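Local coordinates for protein CRISPR system Cmr subunit Cmr6 (Pyrococcus furiosus, PDB 4W8V) that caps an end of the RNA-silencing Cmr complex together with Cmr1, as an RNA-binding RAMP subunit of type III-B CRISPR defence against mobile genetic elements, at residues A[57-62]-A[131-136]; A[62-67]-A[86-91]; A[118-121]-A[127-130]; A[110-115]-A[225-230]. One frame throughout, in Å; residues are numbered along the deposited sequence.

Contact 1 of 4, residues A[57-62]-A[131-136]; sequences GVTRHL and RIFGTQ
Arg60 and Phe133 bring the two backbones closest, with CA atoms 7.4 Å apart, where helix 52-68 passes the C-terminal end of helix 122-133. Phe133 points its CB toward helix 52-68, and its ring packs there on Thr59 and Arg60. The chain leaves the helix at Gly134, which has positive phi.

Arg60 lies over one face of the ring. Its CG touches Phe133 CD1 at 3.6 Å, and its backbone N is 3.7 Å from Phe133 CE1. CG sits beside the backbone N (chi1 -83°), and from there the extended chain runs back along the phenylalanine in the opposite direction. The guanidinium therefore ends near the root of Phe133, not over the ring centre. Phe133 CB lies 4.0 Å above the guanidinium plane, offset toward its rim. The two planes are 29° apart. Ile132 CG2 covers the other ring face, 3.7 Å above the centre. Thr59 comes in at the ring edge, in the plane, with CG2 3.6 Å from Phe133 CZ. That methyl is anti to the threonine's backbone N, and OG1 turns away to bond Ile55 O in its own helix. Thr59 also leans on Leu221 and Val222 of helix 212-228, so a third helix closes this corner.

The contact is apolar in substance. The polar ends find other partners: Phe133 O takes Lys56 NZ. The arginine serves here mainly through its aliphatic chain. Its charged end is hydrogen-bonded through NH1 to Tyr64 OH, which probably helps fix where it lies.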
# COMPACT_ATOMS: atom_id res chain seq x y z
N GLY A 57 -0.33 -3.86 -1.64
CA GLY A 57 1.11 -3.97 -1.61
C GLY A 57 1.80 -3.08 -0.60
O GLY A 57 2.56 -3.56 0.25
N VAL A 58 1.55 -1.78 -0.68
CA VAL A 58 2.12 -0.85 0.28
C VAL A 58 1.69 -1.19 1.73
O VAL A 58 2.48 -1.02 2.66
CB VAL A 58 1.75 0.60 -0.06
CG1 VAL A 58 0.23 0.84 0.09
CG2 VAL A 58 2.55 1.58 0.80
N THR A 59 0.47 -1.68 1.92
CA THR A 59 -0.01 -2.05 3.26
C THR A 59 0.65 -3.35 3.75
O THR A 59 0.99 -3.45 4.92
CB THR A 59 -1.55 -2.21 3.30
OG1 THR A 59 -2.16 -1.00 2.88
CG2 THR A 59 -2.03 -2.51 4.70
N ARG A 60 0.77 -4.34 2.88
CA ARG A 60 1.64 -5.50 3.10
C ARG A 60 3.04 -5.08 3.56
O ARG A 60 3.56 -5.56 4.56
CB ARG A 60 1.84 -6.31 1.81
CG ARG A 60 0.80 -7.32 1.39
CD ARG A 60 1.44 -8.11 0.23
NE ARG A 60 0.50 -8.90 -0.57
CZ ARG A 60 0.21 -10.17 -0.34
NH1 ARG A 60 0.75 -10.80 0.69
NH2 ARG A 60 -0.65 -10.81 -1.12
N HIS A 61 3.64 -4.20 2.78
CA HIS A 61 5.00 -3.74 2.98
C HIS A 61 5.18 -3.15 4.35
O HIS A 61 6.16 -3.44 5.04
CB HIS A 61 5.37 -2.71 1.91
CG HIS A 61 6.77 -2.20 2.01
ND1 HIS A 61 7.14 -1.21 2.90
CD2 HIS A 61 7.89 -2.50 1.31
CE1 HIS A 61 8.43 -0.95 2.76
NE2 HIS A 61 8.90 -1.71 1.80
N LEU A 62 4.23 -2.32 4.74
CA LEU A 62 4.21 -1.71 6.06
C LEU A 62 4.34 -2.76 7.14
O LEU A 62 5.15 -2.62 8.06
CB LEU A 62 2.91 -0.91 6.25
CG LEU A 62 2.63 -0.35 7.64
CD1 LEU A 62 3.73 0.57 8.11
CD2 LEU A 62 1.30 0.40 7.63
N ARG A 131 -5.15 -13.74 7.55
CA ARG A 131 -6.52 -13.62 7.05
C ARG A 131 -6.74 -12.38 6.19
O ARG A 131 -7.46 -12.43 5.20
CB ARG A 131 -7.50 -13.62 8.23
CG ARG A 131 -7.50 -14.93 9.00
CD ARG A 131 -8.37 -14.81 10.23
NE ARG A 131 -9.67 -14.27 9.87
CZ ARG A 131 -10.42 -13.52 10.67
NH1 ARG A 131 -10.00 -13.23 11.89
NH2 ARG A 131 -11.59 -13.07 10.23
N ILE A 132 -6.12 -11.26 6.56
CA ILE A 132 -6.30 -10.01 5.83
C ILE A 132 -5.75 -10.09 4.41
O ILE A 132 -6.45 -9.76 3.44
CB ILE A 132 -5.65 -8.83 6.57
CG1 ILE A 132 -6.45 -8.50 7.83
CG2 ILE A 132 -5.55 -7.60 5.68
CD1 ILE A 132 -5.84 -7.40 8.68
N PHE A 133 -4.50 -10.55 4.28
CA PHE A 133 -3.77 -10.52 3.02
C PHE A 133 -3.77 -11.86 2.28
O PHE A 133 -3.65 -11.91 1.05
CB PHE A 133 -2.32 -10.08 3.26
CG PHE A 133 -2.20 -8.69 3.83
CD1 PHE A 133 -2.42 -7.58 3.03
CD2 PHE A 133 -1.87 -8.50 5.17
CE1 PHE A 133 -2.31 -6.30 3.55
CE2 PHE A 133 -1.77 -7.22 5.68
CZ PHE A 133 -1.99 -6.12 4.87
N GLY A 134 -3.92 -12.94 3.04
CA GLY A 134 -3.84 -14.28 2.48
C GLY A 134 -2.40 -14.73 2.41
O GLY A 134 -1.50 -13.97 2.71
N THR A 135 -2.20 -15.99 2.05
CA THR A 135 -0.87 -16.55 1.84
C THR A 135 -0.88 -17.43 0.60
O THR A 135 -1.83 -17.41 -0.19
CB THR A 135 -0.39 -17.39 3.03
OG1 THR A 135 -1.27 -18.50 3.22
CG2 THR A 135 -0.36 -16.56 4.31
N GLN A 136 0.18 -18.21 0.42
CA GLN A 136 0.25 -19.12 -0.71
C GLN A 136 -0.80 -20.22 -0.60
O GLN A 136 -1.27 -20.72 -1.61
CB GLN A 136 1.65 -19.73 -0.82
CG GLN A 136 2.62 -18.93 -1.67
CD GLN A 136 2.10 -18.65 -3.07
OE1 GLN A 136 1.28 -19.40 -3.62
NE2 GLN A 136 2.57 -17.56 -3.66

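Contact 2 of 4, residues A[62-67]-A[86-91]; sequences LTYYVL and DAFMKG
Tyr64 OH is hydrogen-bonded to Arg60 NH1, one turn earlier in its own helix. The same hydroxyl has a close apolar neighbour across the contact, Met89 CG at 3.2 Å. This polar end is therefore held from the tyrosine's own side while helix 77-90 packs against it.

The rest is apolar. Tyr64 CE1 presses on Phe88 CB at 3.3 Å, a tight fit. The two rings form an offset pair that barely overlaps, with centroids 5.5 Å apart and planes at 27°. Met89 makes a Met-aromatic contact: SD is 5.0 Å from the centre of the Tyr64 ring, in an oblique position, and 3.7 Å from Tyr64 CE2. Its CG lies beside the backbone N (chi1 -61°), which lays the chain across the phenol end. Leu67 adds CD1 against Phe88 CE2 at 3.7 Å, crossing the phenylalanine at about a right angle.

The short helical segments run roughly antiparallel, at 143°, with axes 10.8 Å apart at the closest. Leu67 and Phe88 both continue onto Ile126 and Leu129 of helix 122-133. Val66 turns instead to Leu109 and Phe113 of helix 108-116. Around 62-67, helix 52-68 packs against helices 77-90, 108-116 and 122-133.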
# COMPACT_ATOMS: atom_id res chain seq x y z
N LEU A 62 4.23 -2.32 4.74
CA LEU A 62 4.21 -1.71 6.06
C LEU A 62 4.34 -2.76 7.14
O LEU A 62 5.15 -2.62 8.06
CB LEU A 62 2.91 -0.91 6.25
CG LEU A 62 2.63 -0.35 7.64
CD1 LEU A 62 3.73 0.57 8.11
CD2 LEU A 62 1.30 0.40 7.63
N THR A 63 3.55 -3.83 7.03
CA THR A 63 3.51 -4.84 8.08
C THR A 63 4.76 -5.70 8.11
O THR A 63 5.12 -6.23 9.17
CB THR A 63 2.28 -5.76 7.94
OG1 THR A 63 2.46 -6.65 6.84
CG2 THR A 63 1.02 -4.92 7.71
N TYR A 64 5.44 -5.87 6.98
CA TYR A 64 6.67 -6.67 6.98
C TYR A 64 7.77 -5.84 7.60
O TYR A 64 8.68 -6.37 8.23
CB TYR A 64 7.07 -7.09 5.57
CG TYR A 64 6.00 -7.78 4.78
CD1 TYR A 64 5.01 -8.52 5.41
CD2 TYR A 64 5.97 -7.69 3.40
CE1 TYR A 64 4.03 -9.14 4.68
CE2 TYR A 64 5.00 -8.32 2.66
CZ TYR A 64 4.03 -9.04 3.31
OH TYR A 64 3.06 -9.66 2.57
N TYR A 65 7.68 -4.53 7.40
CA TYR A 65 8.63 -3.59 7.94
C TYR A 65 8.56 -3.56 9.46
O TYR A 65 9.58 -3.62 10.15
CB TYR A 65 8.38 -2.21 7.35
CG TYR A 65 9.32 -1.13 7.79
CD1 TYR A 65 9.03 -0.35 8.92
CD2 TYR A 65 10.46 -0.85 7.08
CE1 TYR A 65 9.88 0.67 9.33
CE2 TYR A 65 11.33 0.16 7.47
CZ TYR A 65 11.03 0.92 8.59
OH TYR A 65 11.89 1.92 8.97
N VAL A 66 7.35 -3.46 9.98
CA VAL A 66 7.13 -3.42 11.41
C VAL A 66 7.51 -4.75 12.06
O VAL A 66 8.18 -4.78 13.10
CB VAL A 66 5.65 -3.07 11.72
CG1 VAL A 66 5.28 -3.45 13.14
CG2 VAL A 66 5.41 -1.59 11.46
N LEU A 67 7.09 -5.86 11.45
CA LEU A 67 7.30 -7.18 12.05
C LEU A 67 8.76 -7.60 12.03
O LEU A 67 9.16 -8.51 12.76
CB LEU A 67 6.45 -8.23 11.34
CG LEU A 67 5.00 -8.30 11.85
CD1 LEU A 67 4.18 -9.32 11.07
CD2 LEU A 67 5.01 -8.62 13.33
N ASP A 86 9.38 -12.38 2.57
CA ASP A 86 9.40 -13.66 1.87
C ASP A 86 8.51 -14.68 2.55
O ASP A 86 7.88 -15.50 1.88
CB ASP A 86 10.82 -14.22 1.76
CG ASP A 86 11.66 -13.48 0.74
OD1 ASP A 86 11.10 -12.63 0.01
OD2 ASP A 86 12.88 -13.75 0.65
N ALA A 87 8.46 -14.65 3.88
CA ALA A 87 7.65 -15.59 4.64
C ALA A 87 6.17 -15.38 4.39
O ALA A 87 5.46 -16.32 4.07
CB ALA A 87 7.94 -15.46 6.12
N PHE A 88 5.71 -14.15 4.53
CA PHE A 88 4.30 -13.89 4.31
C PHE A 88 3.89 -14.13 2.86
O PHE A 88 2.82 -14.66 2.60
CB PHE A 88 3.96 -12.47 4.73
CG PHE A 88 3.52 -12.35 6.16
CD1 PHE A 88 2.19 -12.54 6.51
CD2 PHE A 88 4.42 -12.02 7.15
CE1 PHE A 88 1.76 -12.43 7.82
CE2 PHE A 88 4.00 -11.89 8.47
CZ PHE A 88 2.66 -12.10 8.80
N MET A 89 4.76 -13.77 1.91
CA MET A 89 4.37 -13.79 0.51
C MET A 89 4.64 -15.12 -0.21
O MET A 89 3.92 -15.47 -1.16
CB MET A 89 5.06 -12.65 -0.24
CG MET A 89 4.70 -11.25 0.29
SD MET A 89 5.30 -9.87 -0.73
CE MET A 89 4.20 -10.03 -2.14
N LYS A 90 5.65 -15.87 0.23
CA LYS A 90 6.07 -17.07 -0.48
C LYS A 90 5.94 -18.34 0.36
O LYS A 90 5.64 -19.41 -0.17
CB LYS A 90 7.52 -16.92 -0.95
CG LYS A 90 7.69 -15.96 -2.11
CD LYS A 90 9.11 -15.42 -2.19
CE LYS A 90 10.14 -16.51 -2.42
NZ LYS A 90 11.52 -15.96 -2.47
N GLY A 91 6.16 -18.23 1.66
CA GLY A 91 6.16 -19.39 2.53
C GLY A 91 5.05 -19.39 3.56
O GLY A 91 3.95 -18.89 3.31

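Contact 3 of 4, residues A[118-121]-A[127-130]; sequences GEKK and DELI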
# COMPACT_ATOMS: atom_id res chain seq x y z
N GLY A 118 -4.64 -3.88 19.29
CA GLY A 118 -4.92 -3.92 20.71
C GLY A 118 -4.13 -4.91 21.56
O GLY A 118 -2.92 -5.05 21.41
N GLU A 119 -4.84 -5.60 22.44
CA GLU A 119 -4.23 -6.49 23.41
C GLU A 119 -4.07 -7.91 22.87
O GLU A 119 -4.17 -8.88 23.63
N LYS A 120 -3.82 -8.04 21.57
CA LYS A 120 -3.62 -9.35 20.98
C LYS A 120 -2.13 -9.71 20.98
O LYS A 120 -1.28 -8.84 20.79
CB LYS A 120 -4.20 -9.40 19.56
CG LYS A 120 -5.66 -9.02 19.52
CD LYS A 120 -6.39 -9.59 18.32
CE LYS A 120 -7.90 -9.50 18.53
NZ LYS A 120 -8.70 -9.86 17.33
N LYS A 121 -1.83 -10.98 21.21
CA LYS A 121 -0.45 -11.42 21.29
C LYS A 121 0.13 -11.69 19.91
O LYS A 121 -0.61 -11.73 18.93
CB LYS A 121 -0.33 -12.67 22.17
CG LYS A 121 -0.86 -12.46 23.58
CD LYS A 121 0.19 -12.81 24.62
CE LYS A 121 -0.35 -12.59 26.04
NZ LYS A 121 0.61 -13.02 27.10
N ASP A 127 -2.01 -14.33 12.61
CA ASP A 127 -3.19 -15.00 12.08
C ASP A 127 -4.16 -14.02 11.44
O ASP A 127 -4.72 -14.30 10.38
CB ASP A 127 -3.90 -15.79 13.18
CG ASP A 127 -3.12 -17.01 13.61
OD1 ASP A 127 -2.43 -17.59 12.75
OD2 ASP A 127 -3.21 -17.38 14.80
N GLU A 128 -4.36 -12.88 12.08
CA GLU A 128 -5.25 -11.87 11.53
C GLU A 128 -4.68 -11.32 10.23
O GLU A 128 -5.43 -10.99 9.31
CB GLU A 128 -5.49 -10.75 12.54
CG GLU A 128 -6.32 -11.18 13.75
CD GLU A 128 -7.04 -10.02 14.41
OE1 GLU A 128 -6.36 -9.18 15.03
OE2 GLU A 128 -8.29 -9.95 14.32
N LEU A 129 -3.35 -11.24 10.16
CA LEU A 129 -2.67 -10.74 8.97
C LEU A 129 -2.68 -11.78 7.87
O LEU A 129 -2.80 -11.45 6.69
CB LEU A 129 -1.22 -10.34 9.29
CG LEU A 129 -1.02 -9.13 10.20
CD1 LEU A 129 0.41 -9.03 10.66
CD2 LEU A 129 -1.44 -7.86 9.49
N ILE A 130 -2.54 -13.05 8.25
CA ILE A 130 -2.76 -14.14 7.32
C ILE A 130 -4.16 -14.03 6.72
O ILE A 130 -4.34 -14.17 5.52
CB ILE A 130 -2.56 -15.52 8.00
CG1 ILE A 130 -1.07 -15.78 8.25
CG2 ILE A 130 -3.13 -16.63 7.14
CD1 ILE A 130 -0.79 -17.02 9.07
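This contact belongs to the loop of a helix-loop-helix connection, between helices 108-116 and 122-133 of the RAMP chain. The portion of Cmr6 present here is the C-terminal part of a longer protein. A single salt bridge ties the connecting loop to the second helix. Lys120 lies in the loop, directly before Lys121, which takes the N-cap position of helix 122-133. Glu128 sits further along that helix, about two turns on.

Lys120 NZ reaches Glu128 OE2 at 3.0 Å. As a hydrogen bond this is weak, so charge probably supplies most of the attraction. The two side chains cross at about a right angle. CG of Lys120 sits beside the backbone N (chi1 -55°), and the chain beyond it is extended. This lets the ammonium span the gap to the Glu128 carboxylate. The backbones stay well apart, with the CA atoms of Lys120 and Glu128 9.9 Å from each other, so the bridge depends on long side chains.

The carboxylate has a second and stronger partner: Glu128 OE1 forms a salt bridge with Lys217 of helix 212-228. Two lysines therefore share one glutamate, each favouring a different oxygen. The shared carboxylate probably offsets the repulsion between their ammonium groups, which lie close together. Glu128 is buried and packs on Phe117 and Leu214. Its two positive neighbours would probably help to keep it ionised there.

The bridge thus links the loop to helix 122-133, and through Lys217 to helix 212-228. Where the chains cross, Lys120 CD comes within 3.3 Å of Glu128 OE1, and Lys120 NZ is 3.4 Å from the same oxygen.

Contact 4 of 4, residues A[110-115]-A[225-230]; sequences CKEFLR and ALRDLG
Glu112 and Arg227 form a salt bridge across the surface between helix 108-116 and the end of helix 212-228. Glu112 OE2 is 3.0 Å from Arg227 NH2, a weak hydrogen bond by geometry. The oxygen arrives at the edge of the guanidinium. The side chains cross at about a right angle, yet the planes of their flat ends are only 20° apart.

Both chains are bent. Glu112 folds at its second torsion (chi2 -86°). Arg227 starts with CG anti to the backbone N and then bends by rotation about CG–CD (chi3 66°). The bend swings NE back onto Asp228, the next residue. Arg227 NE bonds Asp228 OD1 at 3.1 Å, nearly straight and in the guanidinium plane, but from above the carboxylate plane. Arg227 NH2 adds a weak bond to Asp228 OD2 at 3.3 Å. Two bonds thus hold the guanidinium on Asp228, and NH2 serves both acids. The second oxygen of the glutamate, Glu112 OE1, takes Arg115 NE at 3.2 Å, from above the carboxylate plane.

Asp228 OD2 has a further partner in Arg108. The result is a salt-bridge network in which acids and arginines are interleaved. Arg227 probably offsets the repulsion between the two acids. Between 110-115 and 225-230 the join is ionic.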
# COMPACT_ATOMS: atom_id res chain seq x y z
N CYS A 110 5.89 0.97 14.24
CA CYS A 110 5.65 -0.17 15.11
C CYS A 110 4.62 0.16 16.20
O CYS A 110 3.73 -0.63 16.47
CB CYS A 110 6.95 -0.65 15.74
SG CYS A 110 6.75 -2.09 16.78
N LYS A 111 4.76 1.33 16.83
CA LYS A 111 3.81 1.77 17.85
C LYS A 111 2.40 1.84 17.27
O LYS A 111 1.46 1.31 17.84
CB LYS A 111 4.19 3.15 18.42
CG LYS A 111 5.57 3.28 19.03
CD LYS A 111 5.60 2.81 20.47
CE LYS A 111 6.97 3.05 21.11
NZ LYS A 111 7.30 4.50 21.25
N GLU A 112 2.28 2.50 16.12
CA GLU A 112 1.00 2.67 15.44
C GLU A 112 0.38 1.32 15.10
O GLU A 112 -0.82 1.13 15.23
CB GLU A 112 1.16 3.49 14.17
CG GLU A 112 1.49 4.96 14.39
CD GLU A 112 0.26 5.80 14.61
OE1 GLU A 112 -0.62 5.39 15.40
OE2 GLU A 112 0.16 6.87 13.98
N PHE A 113 1.22 0.41 14.65
CA PHE A 113 0.80 -0.94 14.30
C PHE A 113 0.16 -1.65 15.48
O PHE A 113 -0.89 -2.27 15.36
CB PHE A 113 2.00 -1.73 13.81
CG PHE A 113 1.70 -3.16 13.49
CD1 PHE A 113 2.02 -4.16 14.39
CD2 PHE A 113 1.11 -3.50 12.29
CE1 PHE A 113 1.75 -5.48 14.10
CE2 PHE A 113 0.85 -4.83 11.98
CZ PHE A 113 1.17 -5.82 12.89
N LEU A 114 0.81 -1.55 16.63
CA LEU A 114 0.36 -2.23 17.84
C LEU A 114 -0.91 -1.60 18.41
O LEU A 114 -1.68 -2.27 19.09
CB LEU A 114 1.48 -2.21 18.89
CG LEU A 114 2.63 -3.11 18.49
CD1 LEU A 114 3.88 -2.83 19.32
CD2 LEU A 114 2.20 -4.56 18.62
N ARG A 115 -1.13 -0.32 18.11
CA ARG A 115 -2.36 0.34 18.54
C ARG A 115 -3.57 -0.25 17.81
O ARG A 115 -4.63 -0.41 18.41
CB ARG A 115 -2.28 1.85 18.32
CG ARG A 115 -1.28 2.55 19.23
CD ARG A 115 -1.37 4.07 19.09
NE ARG A 115 -0.18 4.66 18.47
CZ ARG A 115 0.86 5.14 19.15
NH1 ARG A 115 0.88 5.10 20.47
NH2 ARG A 115 1.89 5.66 18.49
N ALA A 225 -0.60 3.38 5.95
CA ALA A 225 0.31 3.21 4.82
C ALA A 225 0.22 4.37 3.80
O ALA A 225 1.23 4.76 3.22
CB ALA A 225 0.03 1.86 4.15
N LEU A 226 -0.97 4.94 3.62
CA LEU A 226 -1.14 6.03 2.65
C LEU A 226 -0.56 7.34 3.15
O LEU A 226 -0.13 8.18 2.37
CB LEU A 226 -2.62 6.22 2.29
CG LEU A 226 -3.37 5.05 1.64
CD1 LEU A 226 -4.85 5.44 1.35
CD2 LEU A 226 -2.69 4.55 0.38
N ARG A 227 -0.58 7.54 4.46
CA ARG A 227 -0.05 8.75 5.06
C ARG A 227 1.47 8.71 5.12
O ARG A 227 2.13 9.65 4.73
CB ARG A 227 -0.63 8.94 6.46
CG ARG A 227 -0.33 10.26 7.13
CD ARG A 227 -0.87 10.24 8.56
NE ARG A 227 -0.16 9.27 9.38
CZ ARG A 227 -0.70 8.58 10.38
NH1 ARG A 227 -1.97 8.74 10.69
NH2 ARG A 227 0.04 7.72 11.07
N ASP A 228 2.02 7.59 5.58
CA ASP A 228 3.45 7.53 5.89
C ASP A 228 4.35 6.87 4.83
O ASP A 228 5.54 7.15 4.79
CB ASP A 228 3.65 6.84 7.25
CG ASP A 228 3.05 7.65 8.41
OD1 ASP A 228 2.72 8.84 8.21
OD2 ASP A 228 2.92 7.11 9.53
N LEU A 229 3.80 6.03 3.96
CA LEU A 229 4.62 5.38 2.93
C LEU A 229 4.30 5.91 1.52
O LEU A 229 5.20 6.21 0.75
CB LEU A 229 4.43 3.87 2.97
CG LEU A 229 4.83 3.25 4.32
CD1 LEU A 229 4.67 1.74 4.33
CD2 LEU A 229 6.26 3.63 4.64
N GLY A 230 3.02 6.03 1.19
CA GLY A 230 2.66 6.57 -0.10
C GLY A 230 2.38 5.52 -1.16
O GLY A 230 2.85 4.38 -1.06

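Overall arrangement
Contacts 1 and 2 are buried and apolar, and both use helix 52-68, where they share Leu62. Contact 3 is partly buried and contact 4 lies at the surface; each rests on a salt bridge. Contact 1 and contact 3 both use helix 122-133. Leu129 of that helix connects contacts 2, 3 and 4, since it also reaches Phe113 of contact 4. Leu229 of contact 4 touches Val58 and Leu62, which brings helix 52-68 against the end of helix 212-228. One group of packed helices therefore carries all four contacts, apolar where helix 52-68 is enclosed and ionic in the less buried contacts 3 and 4.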